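Local coordinates for immune protein (Enterobacter cloacae, PDB 6D7Y), which binds the toxic C-terminal tip of the contact-dependent growth inhibition protein CdiA and probably neutralises it as its immunity protein, at residues F18-E23 with V94-C99. Sequence-based numbering, arbitrary orientation.
Sequences FFLLKE and VDVGLC
Val96 meets Leu20 and Leu21 where helix 17-25 packs on one face of the antiparallel sheet, an alpha/beta layer contact made here through a single strand residue. Followed outward, Val96 starts with a CB directed at the helix, and its two methyls then diverge. CG1, anti to the backbone N (chi1 174°), lies 4.1 Å from Leu21 CD2, and CG2, beside that N, lies 4.0 Å from Leu20 CD2. The approaches differ: Leu20 comes head-on, tip to tip with Val96, its CG swung anti to the backbone N (chi1 175°), whereas the Leu21 side chain crosses that of Val96 obliquely, its end coming nearer than its base. The nearest CA atoms, of Leu21 and Val96, are 8.4 Å apart; between these two segments the contact is made by side chains, through those two methyl pairs, and buries just 109 Å² in total. All three residues are buried, and neighbours complete the packing: Val12 touches both Leu20 and Val96, while Leu21 also touches Phe48, in a loop, and Ile53 of helix 50-58. The strand backbone is held within the sheet, Val96 pairing with Phe9. Leu20 CD2 approaches only CG2 closely, but Leu21 CD2, nearest CG1, also lies 4.4 Å from Val96 CG2.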
ATOM      1  N   PHE B  18      -3.008  -6.860  10.147  1.00 43.70           N
ATOM      2  CA  PHE B  18      -1.657  -7.333  10.487  1.00 43.81           C
ATOM      3  C   PHE B  18      -1.109  -8.329   9.458  1.00 43.26           C
ATOM      4  O   PHE B  18       0.023  -8.220   9.017  1.00 42.04           O
ATOM      5  CB  PHE B  18      -1.628  -7.991  11.871  1.00 46.81           C
ATOM      6  CG  PHE B  18      -0.330  -8.709  12.167  1.00 48.29           C
ATOM      7  CD1 PHE B  18       0.792  -8.007  12.604  1.00 48.29           C
ATOM      8  CD2 PHE B  18      -0.223 -10.080  11.980  1.00 49.99           C
ATOM      9  CE1 PHE B  18       1.990  -8.668  12.863  1.00 49.46           C
ATOM     10  CE2 PHE B  18       0.970 -10.743  12.231  1.00 51.05           C
ATOM     11  CZ  PHE B  18       2.078 -10.039  12.681  1.00 50.91           C
ATOM     12  N   PHE B  19      -1.928  -9.302   9.078  1.00 44.40           N
ATOM     13  CA  PHE B  19      -1.495 -10.337   8.135  1.00 44.62           C
ATOM     14  C   PHE B  19      -1.288  -9.786   6.722  1.00 42.29           C
ATOM     15  O   PHE B  19      -0.409 -10.251   5.986  1.00 41.55           O
ATOM     16  CB  PHE B  19      -2.452 -11.527   8.237  1.00 47.10           C
ATOM     17  CG  PHE B  19      -2.537 -12.072   9.644  1.00 49.92           C
ATOM     18  CD1 PHE B  19      -1.529 -12.893  10.144  1.00 51.21           C
ATOM     19  CD2 PHE B  19      -3.590 -11.710  10.495  1.00 50.99           C
ATOM     20  CE1 PHE B  19      -1.573 -13.358  11.449  1.00 53.62           C
ATOM     21  CE2 PHE B  19      -3.646 -12.185  11.801  1.00 53.28           C
ATOM     22  CZ  PHE B  19      -2.633 -13.008  12.280  1.00 54.49           C
ATOM     23  N   LEU B  20      -2.080  -8.782   6.353  1.00 41.11           N
ATOM     24  CA  LEU B  20      -1.885  -8.119   5.068  1.00 39.12           C
ATOM     25  C   LEU B  20      -0.525  -7.419   5.123  1.00 37.79           C
ATOM     26  O   LEU B  20       0.284  -7.555   4.219  1.00 36.18           O
ATOM     27  CB  LEU B  20      -2.982  -7.088   4.795  1.00 38.76           C
ATOM     28  CG  LEU B  20      -2.835  -6.237   3.521  1.00 37.48           C
ATOM     29  CD1 LEU B  20      -2.797  -7.097   2.275  1.00 38.02           C
ATOM     30  CD2 LEU B  20      -3.971  -5.237   3.431  1.00 37.63           C
ATOM     31  N   LEU B  21      -0.270  -6.708   6.219  1.00 38.28           N
ATOM     32  CA  LEU B  21       0.997  -5.984   6.358  1.00 38.16           C
ATOM     33  C   LEU B  21       2.192  -6.930   6.328  1.00 39.78           C
ATOM     34  O   LEU B  21       3.187  -6.612   5.690  1.00 39.98           O
ATOM     35  CB  LEU B  21       0.994  -5.067   7.586  1.00 38.18           C
ATOM     36  CG  LEU B  21       0.006  -3.879   7.502  1.00 37.29           C
ATOM     37  CD1 LEU B  21      -0.132  -3.204   8.857  1.00 38.14           C
ATOM     38  CD2 LEU B  21       0.376  -2.862   6.424  1.00 35.32           C
ATOM     39  N   LYS B  22       2.087  -8.095   6.982  1.00 42.58           N
ATOM     40  CA  LYS B  22       3.173  -9.098   6.968  1.00 44.52           C
ATOM     41  C   LYS B  22       3.367  -9.634   5.558  1.00 44.09           C
ATOM     42  O   LYS B  22       4.484  -9.879   5.136  1.00 44.06           O
ATOM     43  CB  LYS B  22       2.890 -10.263   7.938  1.00 47.27           C
ATOM     44  CG  LYS B  22       2.883  -9.900   9.419  1.00 48.65           C
ATOM     45  CD  LYS B  22       4.210  -9.344   9.920  1.00 49.30           C
ATOM     46  CE  LYS B  22       5.360 -10.339   9.826  1.00 51.40           C
ATOM     47  NZ  LYS B  22       6.635  -9.705  10.280  1.00 51.54           N
ATOM     48  N   GLU B  23       2.260  -9.825   4.847  1.00 45.05           N
ATOM     49  CA  GLU B  23       2.268 -10.282   3.455  1.00 45.71           C
ATOM     50  C   GLU B  23       3.046  -9.289   2.573  1.00 44.74           C
ATOM     51  O   GLU B  23       3.934  -9.682   1.807  1.00 45.39           O
ATOM     52  CB  GLU B  23       0.809 -10.458   2.982  1.00 47.89           C
ATOM     53  CG  GLU B  23       0.573 -10.517   1.480  1.00 48.64           C
ATOM     54  CD  GLU B  23       1.335 -11.623   0.786  1.00 51.50           C
ATOM     55  OE1 GLU B  23       1.676 -12.627   1.447  1.00 56.05           O
ATOM     56  OE2 GLU B  23       1.569 -11.502  -0.440  1.00 51.58           O
ATOM     57  N   VAL B  94     -10.201   1.525   6.993  1.00 36.91           N
ATOM     58  CA  VAL B  94      -8.745   1.491   6.898  1.00 34.76           C
ATOM     59  C   VAL B  94      -8.257   1.220   5.462  1.00 33.38           C
ATOM     60  O   VAL B  94      -8.792   0.361   4.766  1.00 32.43           O
ATOM     61  CB  VAL B  94      -8.167   0.405   7.829  1.00 35.51           C
ATOM     62  CG1 VAL B  94      -6.649   0.288   7.675  1.00 34.44           C
ATOM     63  CG2 VAL B  94      -8.529   0.705   9.277  1.00 36.47           C
ATOM     64  N   ASP B  95      -7.235   1.969   5.037  1.00 30.53           N
ATOM     65  CA  ASP B  95      -6.625   1.792   3.724  1.00 29.79           C
ATOM     66  C   ASP B  95      -5.127   1.520   3.925  1.00 28.21           C
ATOM     67  O   ASP B  95      -4.531   1.981   4.897  1.00 28.24           O
ATOM     68  CB  ASP B  95      -6.705   3.055   2.861  1.00 29.56           C
ATOM     69  CG  ASP B  95      -8.084   3.384   2.363  1.00 30.77           C
ATOM     70  OD1 ASP B  95      -9.092   2.724   2.700  1.00 31.97           O
ATOM     71  OD2 ASP B  95      -8.150   4.358   1.588  1.00 31.91           O
ATOM     72  N   VAL B  96      -4.545   0.773   2.993  1.00 26.92           N
ATOM     73  CA  VAL B  96      -3.122   0.475   2.969  1.00 25.81           C
ATOM     74  C   VAL B  96      -2.673   0.933   1.587  1.00 24.02           C
ATOM     75  O   VAL B  96      -3.222   0.505   0.586  1.00 24.71           O
ATOM     76  CB  VAL B  96      -2.842  -1.017   3.190  1.00 28.02           C
ATOM     77  CG1 VAL B  96      -1.368  -1.320   3.018  1.00 28.54           C
ATOM     78  CG2 VAL B  96      -3.344  -1.452   4.573  1.00 29.61           C
ATOM     79  N   GLY B  97      -1.693   1.839   1.510  1.00 25.31           N
ATOM     80  CA  GLY B  97      -1.259   2.317   0.234  1.00 23.48           C
ATOM     81  C   GLY B  97       0.227   2.234   0.080  1.00 23.66           C
ATOM     82  O   GLY B  97       0.935   2.264   1.072  1.00 23.59           O
ATOM     83  N   LEU B  98       0.659   2.073  -1.165  1.00 23.08           N
ATOM     84  CA  LEU B  98       2.084   2.016  -1.538  1.00 24.48           C
ATOM     85  C   LEU B  98       2.363   3.096  -2.564  1.00 23.26           C
ATOM     86  O   LEU B  98       1.778   3.069  -3.654  1.00 21.18           O
ATOM     87  CB  LEU B  98       2.460   0.655  -2.128  1.00 25.68           C
ATOM     88  CG  LEU B  98       2.554  -0.547  -1.177  1.00 28.68           C
ATOM     89  CD1 LEU B  98       1.194  -0.958  -0.632  1.00 29.24           C
ATOM     90  CD2 LEU B  98       3.172  -1.729  -1.914  1.00 30.53           C
ATOM     91  N   CYS B  99       3.305   4.011  -2.265  1.00 23.50           N
ATOM     92  CA  CYS B  99       3.626   5.117  -3.181  1.00 23.26           C
ATOM     93  C   CYS B  99       5.075   4.943  -3.601  1.00 23.53           C
ATOM     94  O   CYS B  99       5.910   4.624  -2.750  1.00 23.56           O
ATOM     95  CB  CYS B  99       3.494   6.468  -2.470  1.00 26.01           C
ATOM     96  SG  CYS B  99       1.863   6.764  -1.756  1.00 33.67           S
TER